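Local coordinates for methyl-accepting chemotaxis sensory transducer (PDB 4K08), which probably senses small molecules in the periplasm through its PAS-like Cache domain and passes the signal on to the chemotaxis machinery, at residues Y57-D62 and L91-F96. Residues are numbered along the deposited sequence; the frame is centred on the assembly and turned at random.
Sequences YFWVND and LLFQEF. With ACT (acetate ion), chain C.
Trp59 packs its indole against Phe93 and Phe96. CB points toward helix 92-103, and with CG between the backbone N and the carbonyl carbon (chi1 73°) the indole is turned to the helix side. Trp59 CD1 comes within 4.4 Å of Phe93 CE1, a loose contact, and NE1 lies a little nearer to the same carbon. Trp59 NE1 also donates to Asn61 OD1 (3.0 Å), a bond lying in both the indole plane and the carbonyl plane, though bent at the hydrogen to 141°. Asn61 ND2 in turn donates to Asp62 O, so the amide is gripped at both ends and its rotation is fixed. Asn61 OD1 also rests against the edges of the two phenylalanine rings, 3.7 Å from Phe93 CD1. Past the indole nitrogen, Trp59 CZ2 packs closely on Phe96 CE2 at 3.2 Å, with CE2 of the indole against the same carbon and CH2 approaching Phe96 CZ; these two rings are inclined by 29° and so far slid apart that they barely overlap. Phe93 instead stands almost perpendicular to the indole, its edge toward the face in an offset edge-to-face pair. This aromatic cluster joins the antiparallel sheet of the single Cache domain, a PAS-like fold, to helix 92-103, beside a pocket that here holds acetate, probably from the crystallisation liquor. The acetate CH3 sits 3.5 Å from the indole plane, over its centre, with CD2 and CE3 against the acetate too; among the indole atoms, CZ3 lies closest to OXT. Replacing Trp59 with an alanine would probably open a gap beside the acetate and leave Asn61 OD1 without its indole donor. Tyr57 OH donates to acetate O across 2.5 Å. Tyr110 OH, His70 NE2 and Lys123 NZ also hydrogen-bond the acetate, the lysine probably helping to balance its charge.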
# COMPACT_ATOMS: atom_id res chain seq x y z
N TYR A 57 8.06 -3.88 -1.88
CA TYR A 57 7.85 -2.43 -1.78
C TYR A 57 6.47 -2.06 -1.22
O TYR A 57 5.56 -2.93 -1.11
CB TYR A 57 8.03 -1.81 -3.17
CG TYR A 57 6.92 -2.29 -4.11
CD1 TYR A 57 5.69 -1.63 -4.18
CD2 TYR A 57 7.13 -3.42 -4.93
CE1 TYR A 57 4.64 -2.11 -5.04
CE2 TYR A 57 6.13 -3.89 -5.80
CZ TYR A 57 4.89 -3.23 -5.85
OH TYR A 57 3.95 -3.73 -6.71
N PHE A 58 6.29 -0.77 -0.91
CA PHE A 58 5.03 -0.24 -0.36
C PHE A 58 4.41 0.68 -1.41
O PHE A 58 5.16 1.29 -2.15
CB PHE A 58 5.30 0.61 0.92
CG PHE A 58 5.96 -0.16 2.04
CD1 PHE A 58 5.22 -1.00 2.87
CD2 PHE A 58 7.35 -0.08 2.24
CE1 PHE A 58 5.85 -1.74 3.88
CE2 PHE A 58 7.97 -0.78 3.24
CZ PHE A 58 7.22 -1.62 4.07
N TRP A 59 3.08 0.86 -1.43
CA TRP A 59 2.49 1.92 -2.22
C TRP A 59 1.44 2.60 -1.35
O TRP A 59 1.03 2.08 -0.32
CB TRP A 59 1.77 1.38 -3.50
CG TRP A 59 0.46 0.66 -3.13
CD1 TRP A 59 -0.82 1.23 -3.02
CD2 TRP A 59 0.31 -0.73 -2.78
NE1 TRP A 59 -1.74 0.25 -2.66
CE2 TRP A 59 -1.08 -0.93 -2.46
CE3 TRP A 59 1.19 -1.81 -2.70
CZ2 TRP A 59 -1.59 -2.18 -2.08
CZ3 TRP A 59 0.66 -3.10 -2.32
CH2 TRP A 59 -0.71 -3.25 -2.01
N VAL A 60 1.00 3.78 -1.77
CA VAL A 60 -0.04 4.48 -1.08
C VAL A 60 -1.10 4.89 -2.09
O VAL A 60 -0.78 5.46 -3.14
CB VAL A 60 0.51 5.77 -0.39
CG1 VAL A 60 -0.69 6.53 0.28
CG2 VAL A 60 1.64 5.44 0.61
N ASN A 61 -2.36 4.59 -1.79
CA ASN A 61 -3.44 5.19 -2.56
C ASN A 61 -4.46 5.82 -1.61
O ASN A 61 -4.40 5.57 -0.42
CB ASN A 61 -4.10 4.19 -3.53
CG ASN A 61 -4.81 3.03 -2.83
OD1 ASN A 61 -4.22 1.96 -2.61
ND2 ASN A 61 -6.09 3.23 -2.49
N ASP A 62 -5.37 6.64 -2.14
CA ASP A 62 -6.40 7.26 -1.27
C ASP A 62 -7.74 6.58 -1.49
O ASP A 62 -7.82 5.52 -2.16
CB ASP A 62 -6.54 8.80 -1.44
CG ASP A 62 -7.07 9.22 -2.83
OD1 ASP A 62 -7.73 8.43 -3.57
OD2 ASP A 62 -6.79 10.39 -3.19
N LEU A 91 -11.34 -5.41 -9.49
CA LEU A 91 -11.23 -3.97 -9.23
C LEU A 91 -10.41 -3.89 -7.95
O LEU A 91 -10.93 -3.56 -6.91
CB LEU A 91 -12.64 -3.37 -9.06
CG LEU A 91 -13.44 -3.18 -10.36
CD1 LEU A 91 -15.03 -3.02 -10.16
CD2 LEU A 91 -12.84 -1.97 -11.12
N LEU A 92 -9.13 -4.26 -8.01
CA LEU A 92 -8.35 -4.52 -6.79
C LEU A 92 -8.22 -3.28 -5.85
O LEU A 92 -8.26 -3.44 -4.63
CB LEU A 92 -6.97 -5.10 -7.14
CG LEU A 92 -6.08 -4.23 -8.02
CD1 LEU A 92 -4.88 -3.73 -7.23
CD2 LEU A 92 -5.62 -5.01 -9.28
N PHE A 93 -8.08 -2.07 -6.40
CA PHE A 93 -7.96 -0.85 -5.55
C PHE A 93 -9.30 -0.54 -4.89
O PHE A 93 -9.35 -0.23 -3.69
CB PHE A 93 -7.43 0.35 -6.35
CG PHE A 93 -6.00 0.18 -6.79
CD1 PHE A 93 -4.96 0.30 -5.87
CD2 PHE A 93 -5.70 -0.15 -8.11
CE1 PHE A 93 -3.61 0.10 -6.26
CE2 PHE A 93 -4.36 -0.35 -8.53
CZ PHE A 93 -3.30 -0.21 -7.58
N GLN A 94 -10.40 -0.72 -5.64
CA GLN A 94 -11.72 -0.61 -5.02
C GLN A 94 -11.78 -1.62 -3.86
O GLN A 94 -12.27 -1.28 -2.79
CB GLN A 94 -12.88 -0.76 -6.05
CG GLN A 94 -13.52 0.64 -6.39
CD GLN A 94 -14.04 0.71 -7.85
OE1 GLN A 94 -13.27 1.08 -8.79
NE2 GLN A 94 -15.31 0.30 -8.05
N GLU A 95 -11.24 -2.83 -4.06
CA GLU A 95 -11.31 -3.83 -2.99
C GLU A 95 -10.44 -3.45 -1.78
O GLU A 95 -10.80 -3.74 -0.64
CB GLU A 95 -10.99 -5.23 -3.53
CG GLU A 95 -12.11 -5.82 -4.40
CD GLU A 95 -13.45 -5.95 -3.66
OE1 GLU A 95 -13.49 -6.71 -2.66
OE2 GLU A 95 -14.44 -5.27 -4.05
N PHE A 96 -9.31 -2.79 -2.00
CA PHE A 96 -8.52 -2.26 -0.88
C PHE A 96 -9.35 -1.26 -0.06
O PHE A 96 -9.34 -1.29 1.17
CB PHE A 96 -7.27 -1.50 -1.36
CG PHE A 96 -6.28 -2.34 -2.12
CD1 PHE A 96 -6.28 -3.72 -2.02
CD2 PHE A 96 -5.31 -1.73 -2.91
CE1 PHE A 96 -5.35 -4.48 -2.74
CE2 PHE A 96 -4.38 -2.48 -3.63
CZ PHE A 96 -4.40 -3.86 -3.53
C ACT C . 0.58 -3.31 -5.95
O ACT C . 1.65 -2.77 -6.41
OXT ACT C . 0.62 -4.50 -5.56
CH3 ACT C . -0.76 -2.57 -5.83